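Calcium-dependent protein kinase, putative (Plasmodium falciparum, PDB 3MSE) probably phosphorylates serine and threonine residues of proteins under calcium control, sensed by EF-hands such as those in this C-terminal part. Local coordinates at residues 57-60 with 61-65; 74-77 with 78-81; 139-142 with 143-146; 167-170 with 171-175. All coordinates share one frame; numbering follows the deposited sequence.

Each contact lies on one helix or spans its N-terminal start, and the four follow one another along the chain. Interactions 1 and 2 lie on helices 58-67 and 72-82, their centres about 10 Å apart, and touch through His-58, Tyr-62, Leu-65, Ile-75, Asn-76 and Gln-80. Interactions 3 and 4, on helices 141-152 and 169-177, have centres about 19 Å apart and do not touch. Between the pairs, centres are about 43 to 57 Å apart, on opposite sides of the chain's centre, as suits two EF-hand lobes, each with a calcium ion. Interactions 1, 3 and 4 hold a capping box at a helix start; interactions 1 and 2 meet the second subunit.

Interaction 1 of 4, residues 57-60 with 61-65; sequences SHRE and IYTVL. With CA (calcium ion), chain E.
Backbone bonds join His-58 to Tyr-62 and Arg-59 to Thr-63 in the first turns of the helix that leaves the calcium loop of an EF-hand. Tyr-62 N gives its hydrogen to His-58 O at 2.8 Å, and Thr-63 N reaches Arg-59 O at 2.9 Å; the bond from Ile-61 N to Ser-57 O is weak. Ahead of them, Ser-57 and Glu-60 form a capping box. Ser-57 OG takes the hydrogen of Glu-60 N at 3.1 Å, nearly straight at 166°. In return, Ser-57 N donates to Glu-60 OE2 over 3.0 Å, coming from above the carboxylate plane. The same carboxylate grips the calcium ion with both oxygens, OE1 and OE2 each 2.6 Å from the metal. OE2 therefore serves the cap and the calcium at once, which ties the start of the helix to the ion. CG of Glu-60 stands anti to the carbonyl carbon (chi1 -74°) and the chain runs extended from there, carrying the carboxylate back to the loop. Asp-49, Asn-51, Asn-53 and Ser-55 supply further ligands. Farther along, Thr-63 CG2 rests 3.3 Å from Arg-59 O, while Val-64 CG2 lies against Glu-60 O. His-58 NE2 is hydrogen-bonded to Asp-83 OD2. Ile-61 packs on Ile-90 of strand 89-90 and on Leu-48 of helix 18-48, Tyr-62 leans on helix 72-82, and Val-64 and Leu-65 meet Ile-2 and Leu-7 of the second subunit.

Interaction 2 of 4, residues 74-77 with 78-81; sequences DINR and ILQA. With SO4 (sulfate ion), chain C.
Ile-75 and Leu-79 lie side by side one turn apart, pointing the same way, with Ile-75 CG2 4.1 Å from Leu-79 CD1. Both belong to helix 72-82, whose apolar side, at Ile-75, faces helix 58-67, the one leaving the first calcium loop, within the EF-hand pair. In Ile-75 it is CG2 that stands anti to the backbone N, while CG1 is anti to the carbonyl carbon (chi1 -62°); this leaves the CG2 methyl as the branch that meets the leucine. Leu-79 CG lies 3.4 Å from Ile-75 O. Asn-76 OD1 approaches the same CD1 methyl of Leu-79, its side chain lying aslant to the leucine. Ile-78 sets CG1 3.4 Å from Asp-74 O, laying its longer branch along that carbonyl. In one of its two conformers, Gln-80 NE2 would donate to water 2, which makes a weak bond to Asn-76 O. Arg-77 is extended to CD and bends at chi3, reaching away from the helix to a sulfate ion, probably from the crystallisation liquor. The guanidinium meets it at its edge with two nearly straight bonds, NH2 to O2 at 2.9 Å and NH1 to O3 at 3.1 Å. Backbone bonds from Ile-78, Leu-79, Gln-80 and Ala-81 to the residues four places earlier complete the turns. Ile-75 packs on Tyr-62 and Leu-65 and Gln-80 on His-58, all three on helix 58-67, while Asp-74, Arg-77 and Ile-78 touch Met-14 of the second subunit and Ala-81 its Tyr-13.

Interaction 3 of 4, residues 139-142 with 143-146; sequences LDNN and DIDN
Asp-140 and Asp-143 form a capping box that opens helix 141-152 in the lobe that holds the second calcium ion, about 13 Å from the Ile-144 side chain. Asp-143 OD2 accepts from Asp-140 N at 3.0 Å and 173°, using the lone pair turned away from its other oxygen. The return bond, Asp-143 N to Asp-140 OD1, is weak, as is the one from Asn-142 N to that same oxygen. CG of Asp-140 sits between its backbone N and carbonyl carbon (chi1 59°), which swings OD1 over these first amides. The price is two carboxylates with planes only 8° apart and Asp-140 OD1 3.0 Å from Asp-143 OD2; such closeness of like charges could raise the proton affinity of one of them, while the helix start would tend to offset it. Leu-139 CB borders the same OD2, and its side chain packs on helix 18-48. Ile-144 follows, with CG1 3.4 Å from Asp-140 O and its side chain turned to Lys-127, Ile-130 and Val-131 of helix 127-133. Asp-145 N bonds to Asn-141 O at 3.1 Å; its carboxylate stands almost perpendicular to the Asn-141 amide, whose OD1 accepts from Lys-127. Last comes Asn-146, whose N donates to Asn-142 O at 3.2 Å, while its own amide carbon CG lies 3.3 Å from that carbonyl oxygen.

Interaction 4 of 4, residues 167-170 with 171-175; sequences ISFQ and EFKDY
A capping box of Ser-168 and Glu-171 starts helix 169-177, the last helix of the chain, beside the second calcium-binding loop. Ser-168 OG takes the hydrogen of Glu-171 N at 3.1 Å and 172°, and Glu-171 OE2 accepts from Ser-168 N, also at 3.1 Å. That oxygen is met on its anti side, 35° out of the carboxylate plane. The glutamate reaches back because CG is anti to the carbonyl carbon (chi1 -57°) and the chain stays extended, passing its CG 3.3 Å from the serine hydroxyl oxygen. Phe-172 N donates to Ser-168 O, Lys-173 N to Phe-169 O and Asp-174 N to Gln-170 O, so the start of the helix is held by side chains and backbone together. Ile-167 CG2 lies 3.7 Å from Phe-172 CB, the hydrophobic staple that accompanies the capping box. The rings of Phe-169 and Phe-172 come together aslant, CD2 of the former 4.1 Å from CD1 of the latter. Over one face of the Phe-169 ring, toward its rim, sits Lys-173 CB; the lysine chain then bends to lay CE 3.8 Å from the ring's CE1. Gln-170 runs alongside this lysine, its OE1 3.7 Å from Lys-173 CE. Backbone hydrogen bonds join Ile-167 to Ile-125, and its side chain packs on helix 141-152 through Phe-148 and Val-151. On helix 109-117, Phe-172 meets Phe-114 edge-to-face, Lys-111 makes a cation-pi contact with Phe-169, and Leu-110 touches Phe-169, Phe-172 and Lys-173; Phe-172 also touches Ile-23 of helix 18-48.

Interaction 1 of 4, residues 57-60 with 61-65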
loop_
_atom_site.group_PDB
_atom_site.type_symbol
_atom_site.label_atom_id
_atom_site.label_comp_id
_atom_site.label_asym_id
_atom_site.label_seq_id
_atom_site.Cartn_x
_atom_site.Cartn_y
_atom_site.Cartn_z
ATOM N N SER A 57 -20.560 -7.054 15.178
ATOM C CA SER A 57 -20.988 -6.735 16.535
ATOM C C SER A 57 -19.915 -7.179 17.546
ATOM O O SER A 57 -19.003 -7.921 17.189
ATOM C CB SER A 57 -22.330 -7.384 16.869
ATOM O OG SER A 57 -22.197 -8.783 17.036
ATOM N N HIS A 58 -20.031 -6.733 18.795
ATOM C CA HIS A 58 -19.125 -7.214 19.851
ATOM C C HIS A 58 -19.202 -8.738 19.995
ATOM O O HIS A 58 -18.166 -9.418 20.036
ATOM C CB HIS A 58 -19.386 -6.492 21.185
ATOM C CG HIS A 58 -18.889 -5.071 21.213
ATOM N ND1 HIS A 58 -18.564 -4.413 22.383
ATOM C CD2 HIS A 58 -18.657 -4.186 20.211
ATOM C CE1 HIS A 58 -18.171 -3.183 22.104
ATOM N NE2 HIS A 58 -18.216 -3.020 20.793
ATOM N N ARG A 59 -20.419 -9.267 20.045
ATOM C CA ARG A 59 -20.634 -10.714 20.168
ATOM C C ARG A 59 -20.002 -11.515 19.033
ATOM O O ARG A 59 -19.347 -12.531 19.279
ATOM C CB ARG A 59 -22.129 -11.037 20.272
ATOM C CG ARG A 59 -22.441 -12.528 20.248
ATOM C CD ARG A 59 -23.936 -12.778 20.068
ATOM N NE ARG A 59 -24.394 -12.329 18.753
ATOM C CZ ARG A 59 -23.948 -12.814 17.595
ATOM N NH1 ARG A 59 -23.003 -13.763 17.573
ATOM N NH2 ARG A 59 -24.435 -12.338 16.460
ATOM N N GLU A 60 -20.198 -11.066 17.791
ATOM C CA GLU A 60 -19.615 -11.768 16.627
ATOM C C GLU A 60 -18.100 -11.964 16.753
ATOM O O GLU A 60 -17.569 -13.022 16.391
ATOM C CB GLU A 60 -19.914 -11.043 15.305
ATOM C CG GLU A 60 -21.384 -11.185 14.824
ATOM C CD GLU A 60 -21.682 -10.377 13.555
ATOM O OE1 GLU A 60 -22.621 -10.748 12.824
ATOM O OE2 GLU A 60 -20.977 -9.378 13.266
ATOM N N ILE A 61 -17.410 -10.932 17.230
ATOM C CA ILE A 61 -15.965 -11.001 17.424
ATOM C C ILE A 61 -15.664 -11.829 18.701
ATOM O O ILE A 61 -14.770 -12.674 18.709
ATOM C CB ILE A 61 -15.364 -9.580 17.550
ATOM C CG1 ILE A 61 -15.537 -8.808 16.234
ATOM C CG2 ILE A 61 -13.893 -9.611 17.938
ATOM C CD1 ILE A 61 -15.147 -7.354 16.355
ATOM N N TYR A 62 -16.415 -11.555 19.758
ATOM C CA TYR A 62 -16.207 -12.178 21.061
ATOM C C TYR A 62 -16.209 -13.702 20.948
ATOM O O TYR A 62 -15.276 -14.372 21.405
ATOM C CB TYR A 62 -17.293 -11.762 22.057
ATOM C CG TYR A 62 -16.918 -12.058 23.493
ATOM C CD1 TYR A 62 -16.867 -13.378 23.972
ATOM C CD2 TYR A 62 -16.598 -11.020 24.373
ATOM C CE1 TYR A 62 -16.506 -13.646 25.307
ATOM C CE2 TYR A 62 -16.236 -11.273 25.699
ATOM C CZ TYR A 62 -16.191 -12.585 26.162
ATOM O OH TYR A 62 -15.822 -12.831 27.477
ATOM N N THR A 63 -17.256 -14.241 20.337
ATOM C CA THR A 63 -17.435 -15.692 20.316
ATOM C C THR A 63 -16.295 -16.369 19.555
ATOM O O THR A 63 -15.918 -17.501 19.870
ATOM C CB THR A 63 -18.812 -16.140 19.761
ATOM O OG1 THR A 63 -18.875 -17.569 19.779
ATOM C CG2 THR A 63 -19.030 -15.685 18.313
ATOM N N VAL A 64 -15.735 -15.680 18.560
ATOM C CA VAL A 64 -14.648 -16.277 17.810
ATOM C C VAL A 64 -13.317 -16.152 18.557
ATOM O O VAL A 64 -12.564 -17.122 18.628
ATOM C CB VAL A 64 -14.568 -15.743 16.353
ATOM C CG1 VAL A 64 -13.339 -16.272 15.656
ATOM C CG2 VAL A 64 -15.831 -16.161 15.563
ATOM N N LEU A 65 -13.011 -14.971 19.094
ATOM C CA LEU A 65 -11.758 -14.805 19.856
ATOM C C LEU A 65 -11.723 -15.792 21.059
ATOM O O LEU A 65 -10.684 -16.385 21.363
ATOM C CB LEU A 65 -11.547 -13.341 20.305
ATOM C CG LEU A 65 -11.331 -12.247 19.220
ATOM C CD1 LEU A 65 -10.950 -10.843 19.793
ATOM C CD2 LEU A 65 -10.332 -12.670 18.129
HETATM CA CA CA E . -22.507 -8.701 11.272
HETATM O O HOH W 1 -23.414 -8.002 12.748
#

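Interaction 2 of 4, residues 74-77 with 78-81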
loop_
_atom_site.group_PDB
_atom_site.type_symbol
_atom_site.label_atom_id
_atom_site.label_comp_id
_atom_site.label_asym_id
_atom_site.label_seq_id
_atom_site.Cartn_x
_atom_site.Cartn_y
_atom_site.Cartn_z
ATOM N N ASP A 74 -8.618 -9.786 27.706
ATOM C CA ASP A 74 -8.020 -9.320 26.469
ATOM C C ASP A 74 -9.081 -8.997 25.401
ATOM O O ASP A 74 -9.001 -7.954 24.734
ATOM C CB ASP A 74 -6.973 -10.307 25.956
ATOM C CG ASP A 74 -5.695 -10.306 26.820
ATOM O OD1 ASP A 74 -5.413 -9.301 27.517
ATOM O OD2 ASP A 74 -4.965 -11.315 26.778
ATOM N N ILE A 75 -10.061 -9.887 25.249
ATOM C CA ILE A 75 -11.107 -9.711 24.240
ATOM C C ILE A 75 -11.773 -8.342 24.453
ATOM O O ILE A 75 -11.938 -7.579 23.505
ATOM C CB ILE A 75 -12.186 -10.818 24.275
ATOM C CG1 ILE A 75 -11.597 -12.206 23.985
ATOM C CG2 ILE A 75 -13.316 -10.514 23.239
ATOM C CD1 ILE A 75 -12.632 -13.304 24.088
ATOM N N ASN A 76 -12.129 -8.037 25.700
ATOM C CA ASN A 76 -12.756 -6.749 26.009
ATOM C C ASN A 76 -11.889 -5.523 25.707
ATOM O O ASN A 76 -12.417 -4.499 25.225
ATOM C CB ASN A 76 -13.291 -6.722 27.436
ATOM C CG ASN A 76 -14.591 -7.518 27.586
ATOM O OD1 ASN A 76 -15.319 -7.754 26.617
ATOM N ND2 ASN A 76 -14.871 -7.943 28.799
ATOM N N ARG A 77 -10.578 -5.609 25.969
ATOM C CA ARG A 77 -9.689 -4.511 25.583
ATOM C C ARG A 77 -9.579 -4.363 24.065
ATOM O O ARG A 77 -9.492 -3.241 23.579
ATOM C CB ARG A 77 -8.293 -4.632 26.191
ATOM C CG ARG A 77 -8.278 -4.547 27.719
ATOM C CD ARG A 77 -6.882 -4.839 28.246
ATOM N NE ARG A 77 -5.960 -3.762 27.921
ATOM C CZ ARG A 77 -4.648 -3.813 28.125
ATOM N NH1 ARG A 77 -4.092 -4.900 28.664
ATOM N NH2 ARG A 77 -3.891 -2.768 27.809
ATOM N N ILE A 78 -9.570 -5.491 23.347
ATOM C CA ILE A 78 -9.540 -5.496 21.887
ATOM C C ILE A 78 -10.833 -4.848 21.343
ATOM O O ILE A 78 -10.790 -3.979 20.475
ATOM C CB ILE A 78 -9.340 -6.912 21.333
ATOM C CG1 ILE A 78 -7.902 -7.386 21.600
ATOM C CG2 ILE A 78 -9.646 -6.977 19.836
ATOM C CD1 ILE A 78 -7.727 -8.881 21.411
ATOM N N LEU A 79 -11.959 -5.239 21.910
ATOM C CA LEU A 79 -13.245 -4.712 21.509
ATOM C C LEU A 79 -13.331 -3.196 21.663
ATOM O O LEU A 79 -13.747 -2.521 20.726
ATOM C CB LEU A 79 -14.380 -5.423 22.249
ATOM C CG LEU A 79 -14.724 -6.805 21.698
ATOM C CD1 LEU A 79 -15.866 -7.428 22.530
ATOM C CD2 LEU A 79 -15.117 -6.744 20.211
ATOM N N GLN A 80 -12.893 -2.661 22.799
ATOM C CA GLN A 80 -12.926 -1.214 23.020
ATOM C C GLN A 80 -11.871 -0.407 22.237
ATOM O O GLN A 80 -12.045 0.804 22.039
ATOM C CB GLN A 80 -12.881 -0.893 24.512
ATOM C CG GLN A 80 -14.102 -1.391 25.261
ATOM C CD GLN A 80 -15.404 -0.742 24.788
ATOM O OE1 GLN A 80 -15.485 0.474 24.637
ATOM N NE2 GLN A 80 -16.427 -1.553 24.585
ATOM N N ALA A 81 -10.799 -1.068 21.795
ATOM C CA ALA A 81 -9.834 -0.464 20.866
ATOM C C ALA A 81 -10.354 -0.430 19.412
ATOM O O ALA A 81 -10.195 0.578 18.700
ATOM C CB ALA A 81 -8.501 -1.204 20.935
HETATM S S SO4 C . -0.322 -3.923 29.437
HETATM O O1 SO4 C . 0.801 -4.509 28.724
HETATM O O2 SO4 C . -1.059 -2.993 28.595
HETATM O O3 SO4 C . -1.210 -5.026 29.778
HETATM O O4 SO4 C . 0.152 -3.187 30.599
HETATM O O HOH W 2 -15.847 -4.404 25.377
#

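Interaction 3 of 4, residues 139-142 with 143-146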
loop_
_atom_site.group_PDB
_atom_site.type_symbol
_atom_site.label_atom_id
_atom_site.label_comp_id
_atom_site.label_asym_id
_atom_site.label_seq_id
_atom_site.Cartn_x
_atom_site.Cartn_y
_atom_site.Cartn_z
ATOM N N LEU A 139 18.302 -7.264 -21.771
ATOM C CA LEU A 139 18.914 -5.920 -21.785
ATOM C C LEU A 139 20.439 -5.918 -21.634
ATOM O O LEU A 139 21.009 -6.818 -21.011
ATOM C CB LEU A 139 18.323 -5.041 -20.674
ATOM C CG LEU A 139 16.814 -5.003 -20.442
ATOM C CD1 LEU A 139 16.537 -4.268 -19.141
ATOM C CD2 LEU A 139 16.094 -4.334 -21.607
ATOM N N ASP A 140 21.077 -4.876 -22.171
ATOM C CA ASP A 140 22.538 -4.778 -22.236
ATOM C C ASP A 140 23.051 -3.444 -21.682
ATOM O O ASP A 140 22.307 -2.710 -21.024
ATOM C CB ASP A 140 23.021 -4.984 -23.686
ATOM C CG ASP A 140 22.421 -3.958 -24.679
ATOM O OD1 ASP A 140 22.164 -2.780 -24.316
ATOM O OD2 ASP A 140 22.217 -4.346 -25.847
ATOM N N ASN A 141 24.312 -3.122 -21.970
ATOM C CA ASN A 141 24.945 -1.915 -21.425
ATOM C C ASN A 141 24.431 -0.574 -21.980
ATOM O O ASN A 141 24.478 0.449 -21.276
ATOM C CB ASN A 141 26.467 -1.990 -21.570
ATOM C CG ASN A 141 27.176 -1.566 -20.306
ATOM O OD1 ASN A 141 27.762 -0.482 -20.235
ATOM N ND2 ASN A 141 27.099 -2.415 -19.277
ATOM N N ASN A 142 23.958 -0.584 -23.230
ATOM C CA ASN A 142 23.338 0.592 -23.855
ATOM C C ASN A 142 22.103 1.057 -23.075
ATOM O O ASN A 142 21.971 2.232 -22.723
ATOM C CB ASN A 142 22.955 0.276 -25.306
ATOM C CG ASN A 142 22.489 1.512 -26.079
ATOM O OD1 ASN A 142 23.105 2.583 -26.002
ATOM N ND2 ASN A 142 21.397 1.360 -26.838
ATOM N N ASP A 143 21.221 0.108 -22.783
ATOM C CA ASP A 143 20.016 0.365 -22.011
ATOM C C ASP A 143 20.342 0.967 -20.638
ATOM O O ASP A 143 19.707 1.934 -20.207
ATOM C CB ASP A 143 19.217 -0.936 -21.863
ATOM C CG ASP A 143 18.901 -1.594 -23.211
ATOM O OD1 ASP A 143 18.260 -0.927 -24.061
ATOM O OD2 ASP A 143 19.281 -2.775 -23.422
ATOM N N ILE A 144 21.346 0.404 -19.967
ATOM C CA ILE A 144 21.704 0.834 -18.617
ATOM C C ILE A 144 22.181 2.283 -18.604
ATOM O O ILE A 144 21.764 3.067 -17.751
ATOM C CB ILE A 144 22.756 -0.107 -17.956
ATOM C CG1 ILE A 144 22.177 -1.521 -17.802
ATOM C CG2 ILE A 144 23.195 0.439 -16.602
ATOM C CD1 ILE A 144 23.203 -2.598 -17.560
ATOM N N ASP A 145 23.057 2.625 -19.549
ATOM C CA ASP A 145 23.600 3.989 -19.659
ATOM C C ASP A 145 22.507 5.025 -19.865
ATOM O O ASP A 145 22.529 6.063 -19.217
ATOM C CB ASP A 145 24.636 4.089 -20.785
ATOM C CG ASP A 145 26.004 3.591 -20.364
ATOM O OD1 ASP A 145 26.374 3.780 -19.186
ATOM O OD2 ASP A 145 26.705 3.005 -21.216
ATOM N N ASN A 146 21.564 4.730 -20.762
ATOM C CA ASN A 146 20.354 5.543 -20.952
ATOM C C ASN A 146 19.633 5.828 -19.640
ATOM O O ASN A 146 19.257 6.972 -19.365
ATOM C CB ASN A 146 19.381 4.858 -21.915
ATOM C CG ASN A 146 19.924 4.762 -23.331
ATOM O OD1 ASN A 146 20.934 5.394 -23.671
ATOM N ND2 ASN A 146 19.247 3.974 -24.176
#

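Interaction 4 of 4, residues 167-170 with 171-175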
loop_
_atom_site.group_PDB
_atom_site.type_symbol
_atom_site.label_atom_id
_atom_site.label_comp_id
_atom_site.label_asym_id
_atom_site.label_seq_id
_atom_site.Cartn_x
_atom_site.Cartn_y
_atom_site.Cartn_z
ATOM N N ILE A 167 23.466 6.724 -7.848
ATOM C CA ILE A 167 22.152 7.305 -7.603
ATOM C C ILE A 167 21.792 7.207 -6.121
ATOM O O ILE A 167 21.720 6.110 -5.560
ATOM C CB ILE A 167 21.060 6.611 -8.480
ATOM C CG1 ILE A 167 21.370 6.777 -9.976
ATOM C CG2 ILE A 167 19.674 7.139 -8.151
ATOM C CD1 ILE A 167 20.553 5.860 -10.900
ATOM N N SER A 168 21.578 8.361 -5.493
ATOM C CA SER A 168 21.101 8.429 -4.112
ATOM C C SER A 168 19.609 8.121 -4.087
ATOM O O SER A 168 18.965 8.110 -5.134
ATOM C CB SER A 168 21.328 9.832 -3.543
ATOM O OG SER A 168 20.379 10.748 -4.076
ATOM N N PHE A 169 19.052 7.902 -2.897
ATOM C CA PHE A 169 17.627 7.658 -2.794
ATOM C C PHE A 169 16.825 8.841 -3.306
ATOM O O PHE A 169 15.775 8.657 -3.921
ATOM C CB PHE A 169 17.175 7.296 -1.377
ATOM C CG PHE A 169 15.680 7.183 -1.256
ATOM C CD1 PHE A 169 14.958 8.100 -0.500
ATOM C CD2 PHE A 169 14.986 6.206 -1.971
ATOM C CE1 PHE A 169 13.574 8.023 -0.415
ATOM C CE2 PHE A 169 13.601 6.122 -1.903
ATOM C CZ PHE A 169 12.891 7.031 -1.117
ATOM N N GLN A 170 17.324 10.048 -3.044
ATOM C CA GLN A 170 16.630 11.274 -3.428
ATOM C C GLN A 170 16.559 11.420 -4.948
ATOM O O GLN A 170 15.505 11.743 -5.487
ATOM C CB GLN A 170 17.280 12.507 -2.772
ATOM C CG GLN A 170 16.343 13.713 -2.628
ATOM C CD GLN A 170 15.130 13.422 -1.747
ATOM O OE1 GLN A 170 13.998 13.713 -2.126
ATOM N NE2 GLN A 170 15.362 12.832 -0.575
ATOM N N GLU A 171 17.678 11.169 -5.623
ATOM C CA GLU A 171 17.737 11.203 -7.091
ATOM C C GLU A 171 16.912 10.073 -7.714
ATOM O O GLU A 171 16.305 10.248 -8.774
ATOM C CB GLU A 171 19.175 11.089 -7.573
ATOM C CG GLU A 171 20.118 12.151 -7.034
ATOM C CD GLU A 171 21.566 11.866 -7.397
ATOM O OE1 GLU A 171 22.329 12.831 -7.631
ATOM O OE2 GLU A 171 21.943 10.674 -7.459
ATOM N N PHE A 172 16.904 8.921 -7.041
ATOM C CA PHE A 172 16.090 7.780 -7.443
ATOM C C PHE A 172 14.619 8.163 -7.349
ATOM O O PHE A 172 13.867 8.018 -8.315
ATOM C CB PHE A 172 16.386 6.577 -6.543
ATOM C CG PHE A 172 15.464 5.414 -6.754
ATOM C CD1 PHE A 172 14.438 5.157 -5.858
ATOM C CD2 PHE A 172 15.623 4.567 -7.857
ATOM C CE1 PHE A 172 13.578 4.067 -6.047
ATOM C CE2 PHE A 172 14.773 3.477 -8.059
ATOM C CZ PHE A 172 13.749 3.226 -7.158
ATOM N N LYS A 173 14.232 8.672 -6.180
ATOM C CA LYS A 173 12.863 9.086 -5.897
ATOM C C LYS A 173 12.401 10.166 -6.862
ATOM O O LYS A 173 11.288 10.109 -7.379
ATOM C CB LYS A 173 12.749 9.597 -4.456
ATOM C CG LYS A 173 11.324 9.921 -4.013
ATOM C CD LYS A 173 11.279 11.200 -3.194
ATOM C CE LYS A 173 11.488 10.965 -1.701
ATOM N NZ LYS A 173 10.194 10.970 -0.944
ATOM N N ASP A 174 13.264 11.148 -7.096
ATOM C CA ASP A 174 12.946 12.257 -7.988
ATOM C C ASP A 174 12.728 11.769 -9.410
ATOM O O ASP A 174 11.797 12.222 -10.078
ATOM C CB ASP A 174 14.045 13.326 -7.961
ATOM C CG ASP A 174 14.054 14.142 -6.661
ATOM O OD1 ASP A 174 13.092 14.058 -5.864
ATOM O OD2 ASP A 174 15.049 14.868 -6.439
ATOM N N TYR A 175 13.570 10.843 -9.881
ATOM C CA TYR A 175 13.352 10.303 -11.227
ATOM C C TYR A 175 12.028 9.544 -11.335
ATOM O O TYR A 175 11.241 9.796 -12.246
ATOM C CB TYR A 175 14.511 9.439 -11.738
ATOM C CG TYR A 175 14.172 8.803 -13.073
ATOM C CD1 TYR A 175 14.221 9.545 -14.252
ATOM C CD2 TYR A 175 13.756 7.467 -13.150
ATOM C CE1 TYR A 175 13.885 8.970 -15.483
ATOM C CE2 TYR A 175 13.419 6.880 -14.368
ATOM C CZ TYR A 175 13.489 7.636 -15.530
ATOM O OH TYR A 175 13.153 7.056 -16.736
#